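Local coordinates for protein catalase (Pseudomonas syringae, PDB 1M7S) that breaks down hydrogen peroxide into water and oxygen with a heme cofactor, protecting the cell from peroxide damage, at residues Gln305-Pro310 / Asp334-Arg339; Val87-Val92 / His106-Lys111. All blocks are in the same frame, centred on the assembly; numbering follows the deposited sequence.

Interaction 1. Residues Gln305-Pro310 / Asp334-Arg339; sequences QVAMAP and DTQMYR. With HEM (protoporphyrin IX containing Fe), chain E.
Gln336 and Arg339 reach the loop 305-310 from one side of helix 323-339, each through a bend in its chain. In Gln336, CG stands anti to the carbonyl carbon (chi1 -74°) and chi2 swings the amide across Ala307; in Arg339 an extended start folds at chi3 (66°), which brings the guanidinium back beside Val306. The Gln336 amide then works in two directions through one nitrogen. NE2 donates to Met308 O at 2.8 Å, within the amide plane, although it sits above the plane of that carbonyl, and also to heme O1D at 2.8 Å in an almost straight bond. The rest of the amide packs against methyl groups: Ala307 CB lies 3.6 Å from Gln336 CD, and Ala309 CB is equally close to OE1. Arg339 NH1 likewise serves two acceptors, Val306 O at 3.0 Å in the guanidinium plane and heme O1D at 2.9 Å, while NE takes the second propionate oxygen, O2D, at 2.8 Å. Thr335 CG2 packs close to O2D. Arg339 NH2 turns instead to Glu304 O, at the end of the preceding helix 299-304. On the loop, Ala309 touches Tyr332, the probable axial iron ligand, one turn before Gln336 on the same helix. This is the proximal side of the catalase heme pocket. With O1D held by both side chains and O2D by Arg339, the propionate is fixed in rotation, and the nearby guanidinium probably favours its ionised form, while the same donors tie loop to helix.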
loop_
_atom_site.group_PDB
_atom_site.type_symbol
_atom_site.label_atom_id
_atom_site.label_comp_id
_atom_site.label_asym_id
_atom_site.label_seq_id
_atom_site.Cartn_x
_atom_site.Cartn_y
_atom_site.Cartn_z
ATOM N N GLN A 305 0.591 -4.875 15.848
ATOM C CA GLN A 305 -0.415 -3.942 15.370
ATOM C C GLN A 305 -0.904 -2.880 16.346
ATOM O O GLN A 305 -1.635 -1.974 15.865
ATOM C CB GLN A 305 -1.606 -4.705 14.783
ATOM C CG GLN A 305 -1.304 -5.534 13.556
ATOM C CD GLN A 305 -2.544 -6.158 12.952
ATOM O OE1 GLN A 305 -2.671 -6.098 11.733
ATOM N NE2 GLN A 305 -3.471 -6.720 13.771
ATOM N N VAL A 306 -0.496 -2.869 17.598
ATOM C CA VAL A 306 -0.991 -1.833 18.504
ATOM C C VAL A 306 -0.514 -0.472 18.026
ATOM O O VAL A 306 0.605 -0.292 17.528
ATOM C CB VAL A 306 -0.631 -2.155 19.957
ATOM C CG1 VAL A 306 0.860 -1.975 20.276
ATOM C CG2 VAL A 306 -1.524 -1.376 20.927
ATOM N N ALA A 307 -1.366 0.538 18.154
ATOM C CA ALA A 307 -1.117 1.901 17.687
ATOM C C ALA A 307 -1.114 2.845 18.892
ATOM O O ALA A 307 -2.188 3.150 19.423
ATOM C CB ALA A 307 -2.190 2.281 16.674
ATOM N N MET A 308 0.083 3.123 19.415
ATOM C CA MET A 308 0.193 4.029 20.566
ATOM C C MET A 308 0.371 5.453 20.055
ATOM O O MET A 308 1.245 5.633 19.192
ATOM C CB MET A 308 1.445 3.668 21.383
ATOM C CG MET A 308 1.500 2.246 21.948
ATOM S SD MET A 308 0.249 2.168 23.290
ATOM C CE MET A 308 0.616 0.526 23.915
ATOM N N ALA A 309 -0.411 6.432 20.502
ATOM C CA ALA A 309 -0.225 7.785 19.965
ATOM C C ALA A 309 -0.602 8.822 21.002
ATOM O O ALA A 309 -1.717 8.767 21.538
ATOM C CB ALA A 309 -1.173 7.914 18.749
ATOM N N PRO A 310 0.220 9.823 21.185
ATOM C CA PRO A 310 -0.061 10.927 22.095
ATOM C C PRO A 310 -1.339 11.614 21.660
ATOM O O PRO A 310 -2.056 12.191 22.477
ATOM C CB PRO A 310 1.200 11.812 22.120
ATOM C CG PRO A 310 2.258 10.827 21.672
ATOM C CD PRO A 310 1.585 9.948 20.606
ATOM N N ASP A 334 0.025 9.905 12.187
ATOM C CA ASP A 334 0.402 9.890 10.777
ATOM C C ASP A 334 1.133 8.611 10.361
ATOM O O ASP A 334 0.766 8.002 9.358
ATOM C CB ASP A 334 1.306 11.096 10.532
ATOM C CG ASP A 334 1.722 11.209 9.084
ATOM O OD1 ASP A 334 0.798 11.268 8.232
ATOM O OD2 ASP A 334 2.972 11.192 8.903
ATOM N N THR A 335 2.151 8.214 11.133
ATOM C CA THR A 335 2.862 6.977 10.716
ATOM C C THR A 335 1.931 5.762 10.809
ATOM O O THR A 335 2.095 4.790 10.081
ATOM C CB THR A 335 4.172 6.822 11.519
ATOM O OG1 THR A 335 4.992 5.805 10.896
ATOM C CG2 THR A 335 3.877 6.250 12.926
ATOM N N GLN A 336 0.916 5.759 11.688
ATOM C CA GLN A 336 0.026 4.607 11.820
ATOM C C GLN A 336 -0.925 4.516 10.632
ATOM O O GLN A 336 -1.356 3.466 10.180
ATOM C CB GLN A 336 -0.698 4.667 13.182
ATOM C CG GLN A 336 0.272 4.286 14.330
ATOM C CD GLN A 336 0.031 4.943 15.682
ATOM O OE1 GLN A 336 -0.971 5.619 15.976
ATOM N NE2 GLN A 336 1.013 4.779 16.558
ATOM N N MET A 337 -1.237 5.669 10.014
ATOM C CA MET A 337 -2.078 5.650 8.807
ATOM C C MET A 337 -1.326 4.845 7.747
ATOM O O MET A 337 -1.948 4.238 6.868
ATOM C CB MET A 337 -2.352 7.058 8.329
ATOM C CG MET A 337 -3.332 7.864 9.208
ATOM S SD MET A 337 -5.031 7.562 8.717
ATOM C CE MET A 337 -5.970 8.074 10.133
ATOM N N TYR A 338 0.012 4.968 7.747
ATOM C CA TYR A 338 0.832 4.262 6.771
ATOM C C TYR A 338 1.155 2.826 7.185
ATOM O O TYR A 338 0.940 1.932 6.377
ATOM C CB TYR A 338 2.165 5.036 6.609
ATOM C CG TYR A 338 3.208 4.260 5.859
ATOM C CD1 TYR A 338 2.998 3.997 4.490
ATOM C CD2 TYR A 338 4.359 3.773 6.489
ATOM C CE1 TYR A 338 3.951 3.285 3.761
ATOM C CE2 TYR A 338 5.276 3.045 5.758
ATOM C CZ TYR A 338 5.063 2.802 4.419
ATOM O OH TYR A 338 5.982 2.064 3.699
ATOM N N ARG A 339 1.679 2.622 8.381
ATOM C CA ARG A 339 2.103 1.317 8.896
ATOM C C ARG A 339 0.945 0.333 9.018
ATOM O O ARG A 339 1.078 -0.865 8.748
ATOM C CB ARG A 339 2.731 1.484 10.315
ATOM C CG ARG A 339 3.412 0.209 10.819
ATOM C CD ARG A 339 4.256 0.522 12.059
ATOM N NE ARG A 339 3.466 0.945 13.235
ATOM C CZ ARG A 339 2.757 0.161 14.030
ATOM N NH1 ARG A 339 2.155 0.713 15.103
ATOM N NH2 ARG A 339 2.619 -1.157 13.887
HETATM C CHA HEM E . 7.426 5.432 18.694
HETATM C CHB HEM E . 8.538 7.400 22.974
HETATM C CHC HEM E . 9.873 11.472 20.740
HETATM C CHD HEM E . 7.841 9.855 16.629
HETATM C C1A HEM E . 7.629 5.624 20.041
HETATM C C2A HEM E . 7.406 4.587 21.077
HETATM C C3A HEM E . 7.713 5.130 22.254
HETATM C C4A HEM E . 8.152 6.493 22.004
HETATM C CMA HEM E . 7.630 4.510 23.656
HETATM C CAA HEM E . 6.887 3.182 20.727
HETATM C CBA HEM E . 5.361 2.965 21.006
HETATM C CGA HEM E . 5.032 1.462 20.802
HETATM O O1A HEM E . 4.299 1.254 19.805
HETATM O O2A HEM E . 5.513 0.737 21.696
HETATM C C1B HEM E . 8.966 8.682 22.756
HETATM C C2B HEM E . 9.304 9.654 23.788
HETATM C C3B HEM E . 9.691 10.785 23.162
HETATM C C4B HEM E . 9.586 10.551 21.748
HETATM C CMB HEM E . 9.236 9.351 25.291
HETATM C CAB HEM E . 10.185 12.120 23.718
HETATM C CBB HEM E . 9.866 12.582 24.911
HETATM C C1C HEM E . 9.338 11.415 19.479
HETATM C C2C HEM E . 9.201 12.541 18.584
HETATM C C3C HEM E . 8.616 12.104 17.460
HETATM C C4C HEM E . 8.423 10.677 17.609
HETATM C CMC HEM E . 9.587 14.010 18.902
HETATM C CAC HEM E . 8.210 12.859 16.179
HETATM C CBC HEM E . 7.688 14.098 16.175
HETATM C C1D HEM E . 7.627 8.487 16.836
HETATM C C2D HEM E . 7.119 7.578 15.822
HETATM C C3D HEM E . 7.002 6.369 16.377
HETATM C C4D HEM E . 7.431 6.482 17.754
HETATM C CMD HEM E . 6.821 8.039 14.385
HETATM C CAD HEM E . 6.492 5.053 15.723
HETATM C CBD HEM E . 4.971 4.865 16.073
HETATM C CGD HEM E . 4.309 3.720 15.328
HETATM O O1D HEM E . 3.270 3.221 15.885
HETATM O O2D HEM E . 4.721 3.301 14.219
HETATM N NA HEM E . 8.129 6.738 20.651
HETATM N NB HEM E . 9.124 9.260 21.513
HETATM N NC HEM E . 8.883 10.276 18.850
HETATM N ND HEM E . 7.755 7.786 18.018
HETATM FE FE HEM E . 8.410 8.540 19.763
HETATM O O HOH W 1 10.899 8.171 19.873
#

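Interaction 2. Residues Val87-Val92 / His106-Lys111; sequences VRFSSV and HGFATK. With HEM (protoporphyrin IX containing Fe), chain E.
Two neighbouring antiparallel strands of the catalase beta-barrel, 82-90 and 107-114, meet here beside the heme, with the backbones of Arg88 and Ala109 facing each other as a hydrogen-bonded pair. Arg88 N gives to Ala109 O at 2.9 Å, and Ala109 N returns the bond to Arg88 O. Ser90 and Gly107 make the next hydrogen-bonded pair, Gly107 N to Ser90 O being 2.8 Å. Between them the non-hydrogen-bonded pair Phe89 and Phe108 sends both side chains the same way, next to each other, on the sheet face away from the heme. Phe89 turns an edge down onto Phe108, CE1 sitting over the ring centre 3.5 Å above its plane; the planes meet at 54°, an edge-to-face stack. Val87 CG1 lies over one face of Phe89, toward the rim, and with Trp212, Trp253 and Met290 of other barrel strands around Phe108, this face looks into the barrel. The other face, carrying Arg88, Ser90, Gly107 and Ala109, looks onto the heme pocket. Gly107 CA comes within 3.5 Å of the heme methyl CMA, and Ala109 CB packs against CBA of the propionate. Arg88 runs out extended, CG anti to the backbone N (chi1 -174°), alongside that propionate, and NH1 reaches O2A in the guanidinium plane at 2.7 Å. Ser90 OG bonds to ND1 of His52, the predicted distal catalytic histidine, and Asn124, the other predicted active-site residue, stands close to Gly107. At the far end, His106 lays the edge of its ring against Ser90 O, CD2 being 3.2 Å away.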
loop_
_atom_site.group_PDB
_atom_site.type_symbol
_atom_site.label_atom_id
_atom_site.label_comp_id
_atom_site.label_asym_id
_atom_site.label_seq_id
_atom_site.Cartn_x
_atom_site.Cartn_y
_atom_site.Cartn_z
ATOM N N VAL A 87 0.353 -2.635 27.433
ATOM C CA VAL A 87 1.630 -1.922 27.544
ATOM C C VAL A 87 2.588 -2.486 26.473
ATOM O O VAL A 87 2.634 -3.687 26.385
ATOM C CB VAL A 87 2.222 -2.030 28.943
ATOM C CG1 VAL A 87 3.705 -1.622 28.994
ATOM C CG2 VAL A 87 1.438 -1.155 29.969
ATOM N N ARG A 88 3.278 -1.641 25.731
ATOM C CA ARG A 88 4.310 -2.171 24.815
ATOM C C ARG A 88 5.628 -1.529 25.343
ATOM O O ARG A 88 5.726 -0.300 25.491
ATOM C CB ARG A 88 4.080 -1.760 23.349
ATOM C CG ARG A 88 5.120 -2.497 22.422
ATOM C CD ARG A 88 4.553 -2.389 20.982
ATOM N NE ARG A 88 5.635 -2.773 20.037
ATOM C CZ ARG A 88 6.708 -2.082 19.712
ATOM N NH1 ARG A 88 7.045 -0.881 20.171
ATOM N NH2 ARG A 88 7.524 -2.708 18.818
ATOM N N PHE A 89 6.616 -2.410 25.617
ATOM C CA PHE A 89 7.928 -1.991 26.070
ATOM C C PHE A 89 8.845 -2.078 24.815
ATOM O O PHE A 89 8.530 -2.940 24.008
ATOM C CB PHE A 89 8.519 -2.950 27.129
ATOM C CG PHE A 89 7.865 -2.777 28.488
ATOM C CD1 PHE A 89 8.089 -1.667 29.264
ATOM C CD2 PHE A 89 7.011 -3.776 28.967
ATOM C CE1 PHE A 89 7.493 -1.521 30.501
ATOM C CE2 PHE A 89 6.397 -3.662 30.193
ATOM C CZ PHE A 89 6.648 -2.521 30.971
ATOM N N SER A 90 9.923 -1.317 24.754
ATOM C CA SER A 90 10.730 -1.459 23.511
ATOM C C SER A 90 12.104 -0.863 23.627
ATOM O O SER A 90 12.363 -0.145 24.598
ATOM C CB SER A 90 10.014 -0.654 22.405
ATOM O OG SER A 90 9.694 0.670 22.835
ATOM N N SER A 91 12.978 -1.144 22.638
ATOM C CA SER A 91 14.218 -0.340 22.556
ATOM C C SER A 91 13.915 0.678 21.472
ATOM O O SER A 91 12.709 0.939 21.245
ATOM C CB SER A 91 15.437 -1.179 22.230
ATOM O OG SER A 91 15.082 -1.806 20.995
ATOM N N VAL A 92 14.870 1.429 20.906
ATOM C CA VAL A 92 14.514 2.565 20.075
ATOM C C VAL A 92 15.062 2.515 18.650
ATOM O O VAL A 92 14.375 2.642 17.664
ATOM C CB VAL A 92 15.084 3.872 20.705
ATOM C CG1 VAL A 92 14.871 5.086 19.803
ATOM C CG2 VAL A 92 14.390 4.177 22.037
ATOM N N HIS A 106 14.655 3.082 26.623
ATOM C CA HIS A 106 13.643 2.051 26.396
ATOM C C HIS A 106 12.256 2.681 26.510
ATOM O O HIS A 106 11.998 3.422 27.471
ATOM C CB HIS A 106 13.798 0.850 27.345
ATOM C CG HIS A 106 15.019 0.078 26.921
ATOM N ND1 HIS A 106 16.277 0.379 27.408
ATOM C CD2 HIS A 106 15.140 -0.912 25.983
ATOM C CE1 HIS A 106 17.145 -0.431 26.809
ATOM N NE2 HIS A 106 16.478 -1.204 25.974
ATOM N N GLY A 107 11.405 2.314 25.555
ATOM C CA GLY A 107 10.018 2.808 25.545
ATOM C C GLY A 107 9.191 2.098 26.617
ATOM O O GLY A 107 9.403 0.906 26.881
ATOM N N PHE A 108 8.156 2.776 27.050
ATOM C CA PHE A 108 7.173 2.275 28.051
ATOM C C PHE A 108 5.870 2.951 27.723
ATOM O O PHE A 108 5.613 4.086 28.097
ATOM C CB PHE A 108 7.693 2.648 29.440
ATOM C CG PHE A 108 6.957 2.076 30.636
ATOM C CD1 PHE A 108 7.616 2.020 31.847
ATOM C CD2 PHE A 108 5.648 1.614 30.579
ATOM C CE1 PHE A 108 7.017 1.509 32.994
ATOM C CE2 PHE A 108 5.032 1.084 31.710
ATOM C CZ PHE A 108 5.738 1.037 32.918
ATOM N N ALA A 109 5.106 2.408 26.764
ATOM C CA ALA A 109 3.873 2.971 26.235
ATOM C C ALA A 109 2.653 2.223 26.805
ATOM O O ALA A 109 2.493 1.002 26.659
ATOM C CB ALA A 109 3.906 2.890 24.705
ATOM N N THR A 110 1.721 3.000 27.342
ATOM C CA THR A 110 0.536 2.402 28.004
ATOM C C THR A 110 -0.721 2.898 27.307
ATOM O O THR A 110 -0.903 4.117 27.174
ATOM C CB THR A 110 0.500 2.836 29.476
ATOM O OG1 THR A 110 1.690 2.428 30.144
ATOM C CG2 THR A 110 -0.699 2.174 30.218
ATOM N N LYS A 111 -1.527 1.988 26.753
ATOM C CA LYS A 111 -2.808 2.308 26.175
ATOM C C LYS A 111 -3.869 2.054 27.292
ATOM O O LYS A 111 -3.982 0.901 27.713
ATOM C CB LYS A 111 -3.112 1.388 25.001
ATOM C CG LYS A 111 -4.472 1.595 24.366
ATOM C CD LYS A 111 -4.683 0.863 23.026
ATOM C CE LYS A 111 -3.748 1.407 21.938
ATOM N NZ LYS A 111 -3.972 2.862 21.668
HETATM C CHA HEM E . 7.426 5.432 18.694
HETATM C CHB HEM E . 8.538 7.400 22.974
HETATM C CHC HEM E . 9.873 11.472 20.740
HETATM C CHD HEM E . 7.841 9.855 16.629
HETATM C C1A HEM E . 7.629 5.624 20.041
HETATM C C2A HEM E . 7.406 4.587 21.077
HETATM C C3A HEM E . 7.713 5.130 22.254
HETATM C C4A HEM E . 8.152 6.493 22.004
HETATM C CMA HEM E . 7.630 4.510 23.656
HETATM C CAA HEM E . 6.887 3.182 20.727
HETATM C CBA HEM E . 5.361 2.965 21.006
HETATM C CGA HEM E . 5.032 1.462 20.802
HETATM O O1A HEM E . 4.299 1.254 19.805
HETATM O O2A HEM E . 5.513 0.737 21.696
HETATM C C1B HEM E . 8.966 8.682 22.756
HETATM C C2B HEM E . 9.304 9.654 23.788
HETATM C C3B HEM E . 9.691 10.785 23.162
HETATM C C4B HEM E . 9.586 10.551 21.748
HETATM C CMB HEM E . 9.236 9.351 25.291
HETATM C CAB HEM E . 10.185 12.120 23.718
HETATM C CBB HEM E . 9.866 12.582 24.911
HETATM C C1C HEM E . 9.338 11.415 19.479
HETATM C C2C HEM E . 9.201 12.541 18.584
HETATM C C3C HEM E . 8.616 12.104 17.460
HETATM C C4C HEM E . 8.423 10.677 17.609
HETATM C CMC HEM E . 9.587 14.010 18.902
HETATM C CAC HEM E . 8.210 12.859 16.179
HETATM C CBC HEM E . 7.688 14.098 16.175
HETATM C C1D HEM E . 7.627 8.487 16.836
HETATM C C2D HEM E . 7.119 7.578 15.822
HETATM C C3D HEM E . 7.002 6.369 16.377
HETATM C C4D HEM E . 7.431 6.482 17.754
HETATM C CMD HEM E . 6.821 8.039 14.385
HETATM C CAD HEM E . 6.492 5.053 15.723
HETATM C CBD HEM E . 4.971 4.865 16.073
HETATM C CGD HEM E . 4.309 3.720 15.328
HETATM O O1D HEM E . 3.270 3.221 15.885
HETATM O O2D HEM E . 4.721 3.301 14.219
HETATM N NA HEM E . 8.129 6.738 20.651
HETATM N NB HEM E . 9.124 9.260 21.513
HETATM N NC HEM E . 8.883 10.276 18.850
HETATM N ND HEM E . 7.755 7.786 18.018
HETATM FE FE HEM E . 8.410 8.540 19.763
HETATM O O HOH W 1 10.899 8.171 19.873
#

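How the interactions relate
Both contacts border the same heme, each holding a different propionate: interaction 1 grips the one carrying O1D and O2D, and interaction 2 the one carrying O1A and O2A, with Arg49 as a further donor to the heme. Their centres are about 14 Å apart, yet they touch directly. Lys111 NZ lies 2.9 Å from Ala307 O, a probable hydrogen bond, and also pairs with Asp120, which in turn accepts from Ala309 N. Met308 CE packs 3.4 Å from Ala109 O, and Val306 CG1 rests 3.8 Å from Arg88 CD. Through Ala309, interaction 1 borders the probable axial ligand Tyr332; through Ser90, interaction 2 reaches the predicted catalytic His52, across the heme.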